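Local structure of glycosyl hydrolase, family 38 (Enterococcus faecalis, 3LVT) at residues A[10-15]-A[228-233]; A[206-211]-A[251-256]; A[523-528]-A[592-597]. The protein probably acts as an alpha-mannosidase, a calcium-binding glycoside hydrolase of family 38 that cleaves mannose-containing carbohydrates. One frame throughout, in Å; residues are numbered along the deposited sequence.

Interaction 1. Residues A[10-15]-A[228-233]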
ATOM      1  N   TYR A  10     -21.174 -32.078  -6.825  1.00 52.05           N
ATOM      2  CA  TYR A  10     -21.401 -31.232  -5.664  1.00 52.28           C
ATOM      3  C   TYR A  10     -21.956 -29.886  -6.123  1.00 53.17           C
ATOM      4  O   TYR A  10     -21.237 -29.093  -6.723  1.00 53.67           O
ATOM      5  CB  TYR A  10     -20.102 -31.058  -4.858  1.00 52.13           C
ATOM      6  CG  TYR A  10     -19.427 -32.372  -4.471  1.00 50.76           C
ATOM      7  CD1 TYR A  10     -19.366 -32.785  -3.143  1.00 49.64           C
ATOM      8  CD2 TYR A  10     -18.858 -33.198  -5.443  1.00 49.62           C
ATOM      9  CE1 TYR A  10     -18.760 -33.997  -2.789  1.00 50.21           C
ATOM     10  CE2 TYR A  10     -18.251 -34.402  -5.112  1.00 49.72           C
ATOM     11  CZ  TYR A  10     -18.201 -34.807  -3.786  1.00 49.74           C
ATOM     12  OH  TYR A  10     -17.607 -36.014  -3.468  1.00 46.50           O
ATOM     13  N   ILE A  11     -23.239 -29.636  -5.880  1.00 53.73           N
ATOM     14  CA  ILE A  11     -23.806 -28.327  -6.172  1.00 54.62           C
ATOM     15  C   ILE A  11     -23.625 -27.382  -4.990  1.00 55.32           C
ATOM     16  O   ILE A  11     -24.230 -27.567  -3.931  1.00 55.52           O
ATOM     17  CB  ILE A  11     -25.309 -28.389  -6.581  1.00 55.08           C
ATOM     18  CG1 ILE A  11     -25.469 -28.955  -7.993  1.00 54.96           C
ATOM     19  CG2 ILE A  11     -25.936 -27.002  -6.559  1.00 54.37           C
ATOM     20  CD1 ILE A  11     -25.788 -30.400  -7.997  1.00 55.07           C
ATOM     21  N   VAL A  12     -22.796 -26.364  -5.186  1.00 55.98           N
ATOM     22  CA  VAL A  12     -22.500 -25.382  -4.157  1.00 56.58           C
ATOM     23  C   VAL A  12     -23.116 -24.024  -4.483  1.00 57.68           C
ATOM     24  O   VAL A  12     -22.801 -23.389  -5.500  1.00 57.53           O
ATOM     25  CB  VAL A  12     -20.974 -25.249  -3.932  1.00 56.60           C
ATOM     26  CG1 VAL A  12     -20.662 -24.092  -3.002  1.00 55.25           C
ATOM     27  CG2 VAL A  12     -20.413 -26.548  -3.381  1.00 56.40           C
ATOM     28  N   SER A  13     -23.991 -23.592  -3.589  1.00 59.15           N
ATOM     29  CA  SER A  13     -24.706 -22.349  -3.732  1.00 60.98           C
ATOM     30  C   SER A  13     -23.876 -21.224  -3.149  1.00 62.27           C
ATOM     31  O   SER A  13     -23.282 -21.377  -2.084  1.00 62.10           O
ATOM     32  CB  SER A  13     -26.064 -22.438  -3.033  1.00 60.84           C
ATOM     33  OG  SER A  13     -26.953 -23.255  -3.773  1.00 61.81           O
ATOM     34  N   HIS A  14     -23.838 -20.103  -3.867  1.00 64.00           N
ATOM     35  CA  HIS A  14     -23.044 -18.940  -3.498  1.00 65.84           C
ATOM     36  C   HIS A  14     -23.575 -17.714  -4.243  1.00 67.70           C
ATOM     37  O   HIS A  14     -24.327 -17.845  -5.211  1.00 67.93           O
ATOM     38  CB  HIS A  14     -21.573 -19.181  -3.858  1.00 65.57           C
ATOM     39  CG  HIS A  14     -21.291 -19.112  -5.327  1.00 63.53           C
ATOM     40  ND1 HIS A  14     -22.019 -19.821  -6.259  1.00 62.11           N
ATOM     41  CD2 HIS A  14     -20.366 -18.416  -6.024  1.00 61.61           C
ATOM     42  CE1 HIS A  14     -21.556 -19.558  -7.469  1.00 60.49           C
ATOM     43  NE2 HIS A  14     -20.550 -18.712  -7.354  1.00 60.37           N
ATOM     44  N   SER A  15     -23.175 -16.526  -3.809  1.00 70.00           N
ATOM     45  CA  SER A  15     -23.612 -15.297  -4.474  1.00 72.37           C
ATOM     46  C   SER A  15     -22.823 -15.025  -5.753  1.00 74.09           C
ATOM     47  O   SER A  15     -21.599 -15.149  -5.781  1.00 74.09           O
ATOM     48  CB  SER A  15     -23.532 -14.104  -3.521  1.00 72.08           C
ATOM     49  OG  SER A  15     -22.460 -14.263  -2.608  1.00 72.39           O
ATOM     50  N   LEU A 228     -17.526 -30.389  -9.311  1.00 61.96           N
ATOM     51  CA  LEU A 228     -18.033 -29.194  -8.662  1.00 62.42           C
ATOM     52  C   LEU A 228     -18.953 -28.483  -9.619  1.00 63.21           C
ATOM     53  O   LEU A 228     -18.655 -28.328 -10.805  1.00 63.09           O
ATOM     54  CB  LEU A 228     -16.912 -28.260  -8.241  1.00 62.23           C
ATOM     55  CG  LEU A 228     -17.148 -27.453  -6.957  1.00 63.05           C
ATOM     56  CD1 LEU A 228     -16.102 -26.356  -6.816  1.00 62.55           C
ATOM     57  CD2 LEU A 228     -18.552 -26.855  -6.842  1.00 63.55           C
HETATM   58  N   MSE A 229     -20.082 -28.057  -9.080  1.00 64.11           N
HETATM   59  CA  MSE A 229     -21.085 -27.392  -9.846  1.00 65.37           C
HETATM   60  C   MSE A 229     -21.542 -26.212  -9.011  1.00 65.34           C
HETATM   61  O   MSE A 229     -22.293 -26.375  -8.061  1.00 65.21           O
HETATM   62  CB  MSE A 229     -22.232 -28.359 -10.103  1.00 66.04           C
HETATM   63  CG  MSE A 229     -23.307 -27.820 -11.010  1.00 70.00           C
HETATM   64 SE   MSE A 229     -22.748 -27.933 -12.865  1.00 81.59          SE
HETATM   65  CE  MSE A 229     -23.230 -29.809 -13.214  1.00 76.75           C
HETATM   66  N   MSE A 230     -21.078 -25.025  -9.365  1.00 65.84           N
HETATM   67  CA  MSE A 230     -21.456 -23.818  -8.652  1.00 66.77           C
HETATM   68  C   MSE A 230     -22.897 -23.425  -8.933  1.00 67.31           C
HETATM   69  O   MSE A 230     -23.348 -23.430 -10.081  1.00 66.71           O
HETATM   70  CB  MSE A 230     -20.529 -22.669  -9.028  1.00 66.93           C
HETATM   71  CG  MSE A 230     -19.061 -22.953  -8.767  1.00 68.67           C
HETATM   72 SE   MSE A 230     -18.720 -23.406  -6.899  1.00 74.28          SE
HETATM   73  CE  MSE A 230     -19.005 -21.645  -6.114  1.00 70.67           C
ATOM     74  N   ASN A 231     -23.623 -23.091  -7.873  1.00 68.36           N
ATOM     75  CA  ASN A 231     -24.934 -22.492  -8.046  1.00 69.49           C
ATOM     76  C   ASN A 231     -25.012 -21.030  -7.611  1.00 70.17           C
ATOM     77  O   ASN A 231     -25.067 -20.719  -6.424  1.00 69.51           O
ATOM     78  CB  ASN A 231     -26.034 -23.299  -7.373  1.00 69.50           C
ATOM     79  CG  ASN A 231     -27.407 -22.826  -7.798  1.00 69.44           C
ATOM     80  OD1 ASN A 231     -28.105 -22.145  -7.044  1.00 69.37           O
ATOM     81  ND2 ASN A 231     -27.776 -23.137  -9.034  1.00 68.41           N
ATOM     82  N   GLY A 232     -25.027 -20.147  -8.599  1.00 71.79           N
ATOM     83  CA  GLY A 232     -25.076 -18.713  -8.360  1.00 74.37           C
ATOM     84  C   GLY A 232     -26.484 -18.293  -8.010  1.00 76.18           C
ATOM     85  O   GLY A 232     -27.449 -18.948  -8.408  1.00 76.49           O
ATOM     86  N   VAL A 233     -26.599 -17.210  -7.251  1.00 77.87           N
ATOM     87  CA  VAL A 233     -27.902 -16.707  -6.833  1.00 79.75           C
ATOM     88  C   VAL A 233     -28.036 -15.199  -7.000  1.00 80.77           C
ATOM     89  O   VAL A 233     -27.039 -14.458  -6.959  1.00 81.02           O
ATOM     90  CB  VAL A 233     -28.237 -17.077  -5.353  1.00 79.84           C
ATOM     91  CG1 VAL A 233     -29.288 -18.205  -5.272  1.00 80.52           C
ATOM     92  CG2 VAL A 233     -26.993 -17.457  -4.614  1.00 79.94           C
TER
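Met230 reaches across to His14 and sets its terminal methyl squarely on the imidazole, with CE 3.3 Å from the ring centroid. Two neighbouring parallel strands meet here, 10-15 and 228-233, joined along the sheet of the family 38 N-terminal domain, and the fit differs on its two faces. On the face carrying Tyr10, Val12, His14, Leu228 and Met230, the selenomethionine chain is bent at both chi2 (-57°) and chi3 (-71°), which curls CE forward along the strand and over the ring, while SE passes 4.2 Å from Val12 CB. A step back, the CD2 branch of Leu228 fills the dip beside Val12, 3.9 Å from Val12 CG2, and also rests against the carbonyl oxygen of Tyr10. Helix 263-272 covers this side, touching Tyr10, Leu228 and Met230.

On the face of Ile11, Met229, Ser13 and Asn231 the side chains lie close against one another. Ile11 and Met229 run side by side in the same direction, Ile11 CG1 lying 3.9 Å from Met229 CG, and Ile11 CG2 drops onto Asn231 CB at 3.8 Å. Beyond them Ser13 OG stands beside the Asn231 side chain. Helix 204-221 takes the far end of Met229.

The backbones are stitched in the usual parallel alternation: Met229 N to Tyr10 O, Val12 N to Met229 O, Asn231 N to Val12 O and His14 N to Asn231 O. His14 holds its CG between its own backbone N and carbonyl carbon (chi1 73°), turning the ring back toward Asn231, whose O lies at the ring edge and accepts a weak bond from His14 ND1 at 3.2 Å. One carbonyl thus takes two donors of the same residue, and the methyl over the face and the weak bond at the edge would together limit how the imidazole can turn.

Interaction 2. Residues A[206-211]-A[251-256]; sequences AAIAFW and ELFPEY. With CA (calcium ion), chain B.
Leu252 and Phe253, at the end of helix 242-252, lean on one side of helix 204-221, and the contact between 206-211 and 251-256 is mostly apolar. Leu252 straddles Ile208 with its forked end: CD1 comes 3.7 Å from Ile208 CG1, CD2 lies 3.8 Å from that same carbon, and the two side chains pass at a slant. The CD1 branch also touches the methyl of Ala207, 4.0 Å from its CB, so the fork sits over two successive residues of the helix.

The aromatic contacts come next. Phe253 is the first residue to leave helical geometry, and its CG stays beside the backbone N (chi1 -62°), sending the ring across toward the facing helix. Its CZ stands 3.8 Å from Ile208 O, which lies in the ring plane at the edge. Trp211 also meets this ring, its CB 3.7 Å from Phe253 CE2. Within the helix, Phe210 lays its CD2 over a face of the Trp211 indole.

Metal coordination is the third kind. The calcium ion is bound by Phe253 O and Tyr256 O, each at 2.4 Å, and Asn250 belongs to the same site. Phe253 therefore works twice, giving its carbonyl to the ion and its ring to the helix, so the calcium-bound segment 253-256 and the packing against helix 204-221 share this residue.

Around this, Trp211 meets Phe258 of strand 256-260 with their ring planes about 60° apart. Tyr256, where that strand starts, packs on Lys7 and Val9 of strand 7-15 and on Leu227 of strand 226-233, and its OH is hydrogen-bonded to Glu219 farther along helix 204-221.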
ATOM      1  N   ALA A 206     -36.183 -31.360 -20.687  1.00 62.87           N
ATOM      2  CA  ALA A 206     -35.279 -30.197 -20.660  1.00 62.17           C
ATOM      3  C   ALA A 206     -34.079 -30.402 -19.730  1.00 61.39           C
ATOM      4  O   ALA A 206     -32.940 -30.274 -20.156  1.00 61.39           O
ATOM      5  CB  ALA A 206     -36.043 -28.950 -20.260  1.00 62.20           C
ATOM      6  N   ALA A 207     -34.344 -30.735 -18.473  1.00 60.59           N
ATOM      7  CA  ALA A 207     -33.289 -30.969 -17.501  1.00 59.91           C
ATOM      8  C   ALA A 207     -32.269 -32.008 -17.984  1.00 59.34           C
ATOM      9  O   ALA A 207     -31.066 -31.761 -17.922  1.00 59.26           O
ATOM     10  CB  ALA A 207     -33.883 -31.359 -16.156  1.00 60.06           C
ATOM     11  N   ILE A 208     -32.741 -33.150 -18.484  1.00 58.85           N
ATOM     12  CA  ILE A 208     -31.832 -34.183 -19.005  1.00 57.99           C
ATOM     13  C   ILE A 208     -30.765 -33.577 -19.927  1.00 57.91           C
ATOM     14  O   ILE A 208     -29.575 -33.713 -19.658  1.00 57.73           O
ATOM     15  CB  ILE A 208     -32.593 -35.341 -19.690  1.00 57.94           C
ATOM     16  CG1 ILE A 208     -33.359 -36.160 -18.644  1.00 57.92           C
ATOM     17  CG2 ILE A 208     -31.642 -36.254 -20.466  1.00 56.68           C
ATOM     18  CD1 ILE A 208     -34.527 -36.960 -19.204  1.00 55.48           C
ATOM     19  N   ALA A 209     -31.191 -32.892 -20.986  1.00 57.88           N
ATOM     20  CA  ALA A 209     -30.256 -32.219 -21.903  1.00 58.05           C
ATOM     21  C   ALA A 209     -29.441 -31.129 -21.201  1.00 58.29           C
ATOM     22  O   ALA A 209     -28.211 -31.058 -21.365  1.00 58.60           O
ATOM     23  CB  ALA A 209     -30.986 -31.636 -23.090  1.00 57.37           C
ATOM     24  N   PHE A 210     -30.133 -30.281 -20.438  1.00 58.07           N
ATOM     25  CA  PHE A 210     -29.478 -29.273 -19.638  1.00 58.34           C
ATOM     26  C   PHE A 210     -28.337 -29.908 -18.824  1.00 58.47           C
ATOM     27  O   PHE A 210     -27.189 -29.512 -19.005  1.00 58.43           O
ATOM     28  CB  PHE A 210     -30.465 -28.524 -18.729  1.00 58.13           C
ATOM     29  CG  PHE A 210     -29.798 -27.538 -17.798  1.00 59.16           C
ATOM     30  CD1 PHE A 210     -29.629 -26.208 -18.176  1.00 59.07           C
ATOM     31  CD2 PHE A 210     -29.309 -27.947 -16.552  1.00 60.62           C
ATOM     32  CE1 PHE A 210     -29.009 -25.292 -17.327  1.00 58.91           C
ATOM     33  CE2 PHE A 210     -28.681 -27.030 -15.689  1.00 60.83           C
ATOM     34  CZ  PHE A 210     -28.534 -25.700 -16.081  1.00 59.39           C
ATOM     35  N   TRP A 211     -28.649 -30.889 -17.965  1.00 58.23           N
ATOM     36  CA  TRP A 211     -27.616 -31.529 -17.152  1.00 58.49           C
ATOM     37  C   TRP A 211     -26.573 -32.233 -17.986  1.00 58.85           C
ATOM     38  O   TRP A 211     -25.394 -32.109 -17.707  1.00 59.01           O
ATOM     39  CB  TRP A 211     -28.177 -32.460 -16.065  1.00 58.19           C
ATOM     40  CG  TRP A 211     -28.807 -31.709 -14.952  1.00 57.91           C
ATOM     41  CD1 TRP A 211     -30.105 -31.801 -14.532  1.00 58.39           C
ATOM     42  CD2 TRP A 211     -28.198 -30.695 -14.148  1.00 57.42           C
ATOM     43  NE1 TRP A 211     -30.337 -30.919 -13.501  1.00 58.13           N
ATOM     44  CE2 TRP A 211     -29.184 -30.221 -13.255  1.00 57.70           C
ATOM     45  CE3 TRP A 211     -26.916 -30.140 -14.091  1.00 58.27           C
ATOM     46  CZ2 TRP A 211     -28.921 -29.226 -12.313  1.00 58.15           C
ATOM     47  CZ3 TRP A 211     -26.657 -29.147 -13.159  1.00 57.97           C
ATOM     48  CH2 TRP A 211     -27.652 -28.705 -12.278  1.00 58.01           C
ATOM     49  N   GLU A 251     -33.062 -38.455  -9.789  1.00 60.01           N
ATOM     50  CA  GLU A 251     -34.003 -39.337 -10.484  1.00 60.45           C
ATOM     51  C   GLU A 251     -33.449 -39.690 -11.865  1.00 60.11           C
ATOM     52  O   GLU A 251     -33.577 -40.818 -12.312  1.00 60.22           O
ATOM     53  CB  GLU A 251     -35.355 -38.645 -10.721  1.00 61.12           C
ATOM     54  CG  GLU A 251     -36.314 -38.430  -9.540  1.00 63.94           C
ATOM     55  CD  GLU A 251     -37.643 -37.756 -10.002  1.00 68.19           C
ATOM     56  OE1 GLU A 251     -38.462 -38.429 -10.692  1.00 69.58           O
ATOM     57  OE2 GLU A 251     -37.867 -36.554  -9.688  1.00 68.95           O
ATOM     58  N   LEU A 252     -32.848 -38.715 -12.541  1.00 59.96           N
ATOM     59  CA  LEU A 252     -32.533 -38.828 -13.969  1.00 59.97           C
ATOM     60  C   LEU A 252     -31.326 -39.646 -14.329  1.00 60.34           C
ATOM     61  O   LEU A 252     -31.327 -40.317 -15.357  1.00 60.59           O
ATOM     62  CB  LEU A 252     -32.365 -37.450 -14.588  1.00 59.81           C
ATOM     63  CG  LEU A 252     -33.576 -36.511 -14.502  1.00 60.07           C
ATOM     64  CD1 LEU A 252     -33.187 -35.147 -15.057  1.00 60.25           C
ATOM     65  CD2 LEU A 252     -34.797 -37.077 -15.226  1.00 58.87           C
ATOM     66  N   PHE A 253     -30.282 -39.568 -13.508  1.00 61.11           N
ATOM     67  CA  PHE A 253     -29.005 -40.216 -13.826  1.00 61.48           C
ATOM     68  C   PHE A 253     -28.582 -41.301 -12.831  1.00 61.42           C
ATOM     69  O   PHE A 253     -28.387 -41.048 -11.639  1.00 61.66           O
ATOM     70  CB  PHE A 253     -27.899 -39.171 -13.994  1.00 61.84           C
ATOM     71  CG  PHE A 253     -28.141 -38.220 -15.131  1.00 62.32           C
ATOM     72  CD1 PHE A 253     -27.767 -38.557 -16.423  1.00 64.01           C
ATOM     73  CD2 PHE A 253     -28.757 -36.991 -14.908  1.00 62.94           C
ATOM     74  CE1 PHE A 253     -28.001 -37.673 -17.482  1.00 65.60           C
ATOM     75  CE2 PHE A 253     -29.004 -36.105 -15.951  1.00 62.40           C
ATOM     76  CZ  PHE A 253     -28.627 -36.438 -17.238  1.00 63.73           C
ATOM     77  N   PRO A 254     -28.455 -42.527 -13.327  1.00 61.36           N
ATOM     78  CA  PRO A 254     -28.007 -43.633 -12.493  1.00 61.20           C
ATOM     79  C   PRO A 254     -26.500 -43.577 -12.221  1.00 61.20           C
ATOM     80  O   PRO A 254     -26.060 -44.058 -11.176  1.00 61.27           O
ATOM     81  CB  PRO A 254     -28.356 -44.873 -13.323  1.00 61.55           C
ATOM     82  CG  PRO A 254     -28.431 -44.390 -14.775  1.00 61.54           C
ATOM     83  CD  PRO A 254     -28.710 -42.906 -14.736  1.00 61.54           C
ATOM     84  N   GLU A 255     -25.728 -43.002 -13.147  1.00 60.91           N
ATOM     85  CA  GLU A 255     -24.275 -42.878 -12.971  1.00 61.19           C
ATOM     86  C   GLU A 255     -23.825 -41.545 -12.357  1.00 60.47           C
ATOM     87  O   GLU A 255     -22.627 -41.292 -12.220  1.00 60.31           O
ATOM     88  CB  GLU A 255     -23.506 -43.200 -14.274  1.00 61.46           C
ATOM     89  CG  GLU A 255     -23.346 -42.055 -15.261  1.00 63.95           C
ATOM     90  CD  GLU A 255     -24.441 -42.003 -16.351  1.00 68.25           C
ATOM     91  OE1 GLU A 255     -25.666 -41.970 -16.025  1.00 68.15           O
ATOM     92  OE2 GLU A 255     -24.056 -41.967 -17.547  1.00 68.44           O
ATOM     93  N   TYR A 256     -24.784 -40.707 -11.981  1.00 59.88           N
ATOM     94  CA  TYR A 256     -24.485 -39.432 -11.341  1.00 59.48           C
ATOM     95  C   TYR A 256     -25.262 -39.281 -10.058  1.00 59.64           C
ATOM     96  O   TYR A 256     -26.458 -39.510 -10.029  1.00 59.44           O
ATOM     97  CB  TYR A 256     -24.806 -38.263 -12.274  1.00 59.23           C
ATOM     98  CG  TYR A 256     -23.903 -38.197 -13.483  1.00 58.71           C
ATOM     99  CD1 TYR A 256     -22.629 -37.620 -13.401  1.00 57.75           C
ATOM    100  CD2 TYR A 256     -24.303 -38.731 -14.694  1.00 57.53           C
ATOM    101  CE1 TYR A 256     -21.795 -37.574 -14.493  1.00 57.51           C
ATOM    102  CE2 TYR A 256     -23.477 -38.688 -15.794  1.00 58.24           C
ATOM    103  CZ  TYR A 256     -22.224 -38.106 -15.691  1.00 58.77           C
ATOM    104  OH  TYR A 256     -21.411 -38.062 -16.798  1.00 58.92           O
TER
HETATM  105 CA    CA B 897     -28.491 -40.647  -9.312  1.00 61.19          CA

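Interaction 3. Residues A[523-528]-A[592-597]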
ATOM      1  N   ALA A 523      26.301  22.066  -3.627  1.00 53.72           N
ATOM      2  CA  ALA A 523      25.924  22.533  -4.956  1.00 54.03           C
ATOM      3  C   ALA A 523      26.857  23.604  -5.448  1.00 54.60           C
ATOM      4  O   ALA A 523      27.439  24.352  -4.659  1.00 55.12           O
ATOM      5  CB  ALA A 523      24.513  23.051  -4.952  1.00 53.82           C
ATOM      6  N   GLN A 524      27.004  23.675  -6.762  1.00 54.94           N
ATOM      7  CA  GLN A 524      27.685  24.797  -7.369  1.00 55.26           C
ATOM      8  C   GLN A 524      26.762  25.386  -8.437  1.00 55.47           C
ATOM      9  O   GLN A 524      26.674  24.889  -9.556  1.00 55.84           O
ATOM     10  CB  GLN A 524      29.119  24.459  -7.835  1.00 54.79           C
ATOM     11  CG  GLN A 524      29.364  23.082  -8.386  1.00 55.17           C
ATOM     12  CD  GLN A 524      29.127  21.943  -7.390  1.00 56.67           C
ATOM     13  OE1 GLN A 524      28.545  20.916  -7.746  1.00 55.37           O
ATOM     14  NE2 GLN A 524      29.585  22.112  -6.154  1.00 56.63           N
ATOM     15  N   PRO A 525      26.038  26.444  -8.055  1.00 55.82           N
ATOM     16  CA  PRO A 525      24.902  27.057  -8.775  1.00 55.70           C
ATOM     17  C   PRO A 525      25.255  27.668 -10.112  1.00 55.82           C
ATOM     18  O   PRO A 525      24.366  27.860 -10.955  1.00 55.91           O
ATOM     19  CB  PRO A 525      24.453  28.171  -7.830  1.00 55.61           C
ATOM     20  CG  PRO A 525      25.016  27.786  -6.490  1.00 55.70           C
ATOM     21  CD  PRO A 525      26.296  27.107  -6.765  1.00 55.35           C
ATOM     22  N   ALA A 526      26.533  27.990 -10.305  1.00 55.52           N
ATOM     23  CA  ALA A 526      26.944  28.709 -11.501  1.00 55.11           C
ATOM     24  C   ALA A 526      26.755  27.836 -12.721  1.00 54.82           C
ATOM     25  O   ALA A 526      26.543  28.334 -13.818  1.00 55.19           O
ATOM     26  CB  ALA A 526      28.388  29.155 -11.388  1.00 55.40           C
ATOM     27  N   THR A 527      26.833  26.527 -12.523  1.00 54.20           N
ATOM     28  CA  THR A 527      26.698  25.593 -13.624  1.00 53.85           C
ATOM     29  C   THR A 527      25.489  24.651 -13.455  1.00 53.99           C
ATOM     30  O   THR A 527      25.291  23.744 -14.273  1.00 53.86           O
ATOM     31  CB  THR A 527      28.014  24.793 -13.849  1.00 53.83           C
ATOM     32  OG1 THR A 527      28.530  24.327 -12.595  1.00 53.40           O
ATOM     33  CG2 THR A 527      29.076  25.679 -14.521  1.00 53.34           C
ATOM     34  N   ASN A 528      24.674  24.891 -12.419  1.00 53.50           N
ATOM     35  CA  ASN A 528      23.527  24.020 -12.078  1.00 53.53           C
ATOM     36  C   ASN A 528      23.934  22.587 -11.801  1.00 53.51           C
ATOM     37  O   ASN A 528      23.327  21.648 -12.327  1.00 53.07           O
ATOM     38  CB  ASN A 528      22.476  24.010 -13.180  1.00 53.15           C
ATOM     39  CG  ASN A 528      21.830  25.350 -13.384  1.00 52.89           C
ATOM     40  OD1 ASN A 528      21.542  26.073 -12.431  1.00 53.93           O
ATOM     41  ND2 ASN A 528      21.567  25.680 -14.633  1.00 51.21           N
ATOM     42  N   ILE A 592      15.889  27.189 -13.930  1.00 53.20           N
ATOM     43  CA  ILE A 592      16.571  26.448 -12.868  1.00 53.13           C
ATOM     44  C   ILE A 592      17.039  27.413 -11.779  1.00 53.36           C
ATOM     45  O   ILE A 592      17.774  28.355 -12.059  1.00 52.98           O
ATOM     46  CB  ILE A 592      17.865  25.749 -13.409  1.00 53.34           C
ATOM     47  CG1 ILE A 592      17.623  25.036 -14.752  1.00 53.38           C
ATOM     48  CG2 ILE A 592      18.508  24.851 -12.343  1.00 51.83           C
ATOM     49  CD1 ILE A 592      16.771  23.815 -14.652  1.00 54.01           C
ATOM     50  N   THR A 593      16.654  27.164 -10.533  1.00 53.59           N
ATOM     51  CA  THR A 593      17.112  27.997  -9.424  1.00 53.84           C
ATOM     52  C   THR A 593      17.648  27.104  -8.324  1.00 53.56           C
ATOM     53  O   THR A 593      16.984  26.142  -7.951  1.00 53.88           O
ATOM     54  CB  THR A 593      15.951  28.853  -8.874  1.00 53.95           C
ATOM     55  OG1 THR A 593      15.344  29.571  -9.958  1.00 55.67           O
ATOM     56  CG2 THR A 593      16.432  29.853  -7.806  1.00 54.33           C
ATOM     57  N   ASN A 594      18.849  27.399  -7.827  1.00 53.42           N
ATOM     58  CA  ASN A 594      19.356  26.765  -6.603  1.00 53.15           C
ATOM     59  C   ASN A 594      18.610  27.363  -5.426  1.00 53.21           C
ATOM     60  O   ASN A 594      18.681  28.561  -5.213  1.00 53.58           O
ATOM     61  CB  ASN A 594      20.868  26.987  -6.436  1.00 53.06           C
ATOM     62  CG  ASN A 594      21.394  26.504  -5.073  1.00 53.04           C
ATOM     63  OD1 ASN A 594      21.525  25.306  -4.826  1.00 51.15           O
ATOM     64  ND2 ASN A 594      21.694  27.449  -4.189  1.00 53.10           N
ATOM     65  N   LYS A 595      17.896  26.539  -4.670  1.00 53.00           N
ATOM     66  CA  LYS A 595      17.052  27.031  -3.602  1.00 53.03           C
ATOM     67  C   LYS A 595      17.710  26.932  -2.257  1.00 53.29           C
ATOM     68  O   LYS A 595      17.424  27.727  -1.371  1.00 54.15           O
ATOM     69  CB  LYS A 595      15.733  26.262  -3.543  1.00 53.30           C
ATOM     70  CG  LYS A 595      14.699  26.665  -4.589  1.00 54.18           C
ATOM     71  CD  LYS A 595      14.250  28.114  -4.456  1.00 55.02           C
ATOM     72  CE  LYS A 595      13.024  28.390  -5.316  1.00 56.16           C
ATOM     73  NZ  LYS A 595      13.003  29.797  -5.826  1.00 56.90           N
ATOM     74  N   GLU A 596      18.572  25.942  -2.082  1.00 53.32           N
ATOM     75  CA  GLU A 596      19.238  25.732  -0.806  1.00 52.93           C
ATOM     76  C   GLU A 596      20.601  25.145  -1.096  1.00 53.02           C
ATOM     77  O   GLU A 596      20.724  24.291  -1.978  1.00 53.57           O
ATOM     78  CB  GLU A 596      18.418  24.792   0.075  1.00 52.90           C
ATOM     79  N   ASN A 597      21.629  25.634  -0.396  1.00 52.51           N
ATOM     80  CA  ASN A 597      23.001  25.120  -0.555  1.00 51.31           C
ATOM     81  C   ASN A 597      23.741  25.177   0.764  1.00 51.13           C
ATOM     82  O   ASN A 597      24.004  26.257   1.307  1.00 51.11           O
ATOM     83  CB  ASN A 597      23.779  25.901  -1.616  1.00 50.91           C
ATOM     84  CG  ASN A 597      25.039  25.164  -2.112  1.00 50.01           C
ATOM     85  OD1 ASN A 597      25.266  23.982  -1.811  1.00 47.42           O
ATOM     86  ND2 ASN A 597      25.855  25.870  -2.899  1.00 47.04           N
TER
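Ala523 and Asn597 come together with CA atoms 5.9 Å apart, where a beta hairpin, turning through a type I turn from Gln524 to Thr527, meets the end of strand 591-597 just after a classic beta bulge in which Lys595 and Glu596 both face Ser603. Both pieces belong to the beta-rich C-terminal half of the enzyme: 523-524 pairs with strand 529-531, while 591-597 is an outermost strand of a different antiparallel sheet.

The polar link is a side-chain amide used like a strand backbone. Asn597 extends with CG anti to its backbone N (chi1 -163°), and its OD1 accepts from Ala523 N at 2.8 Å while its ND2 donates to Ala523 O, also at 2.8 Å. The two bonds grip both ends of one residue and fix the amide's rotation, although ND2 sits well above the plane of the Ala523 carbonyl. Ala523 CB lies against the same group, 3.4 Å from Asn597 OD1.

Next along the hairpin, the Pro525 ring passes at a slant over Asn594, with 4.0 Å between Pro525 CB and Asn594 CB. The last touch comes from Asn528, whose left-handed backbone conformation follows the turn: its carboxamide lies against the branched carbon of Ile592, and Asn528 OD1 comes 3.3 Å from the methyl Ile592 CG2.

In the fold
From the N terminus, strand 7-15 waits for 212 residues until 228-233 returns beside it and closes interaction 1. Interaction 2 opens before that, at 206-211, and closes only at 251-256, so the two loops cross, tying strand 226-233 to strand 7-15 and the end of helix 242-252 to helix 204-221. They also touch: Met229 CE lies 3.5 Å from Trp211 CZ3, a packing contact between the sheet and helix 204-221. Interaction 3 follows in series, closing a loop of 63 intervening residues without helix. It joins two beta sheets on the opposite side of the chain's centre, its own centre about 67 and 82 Å from those of interactions 1 and 2.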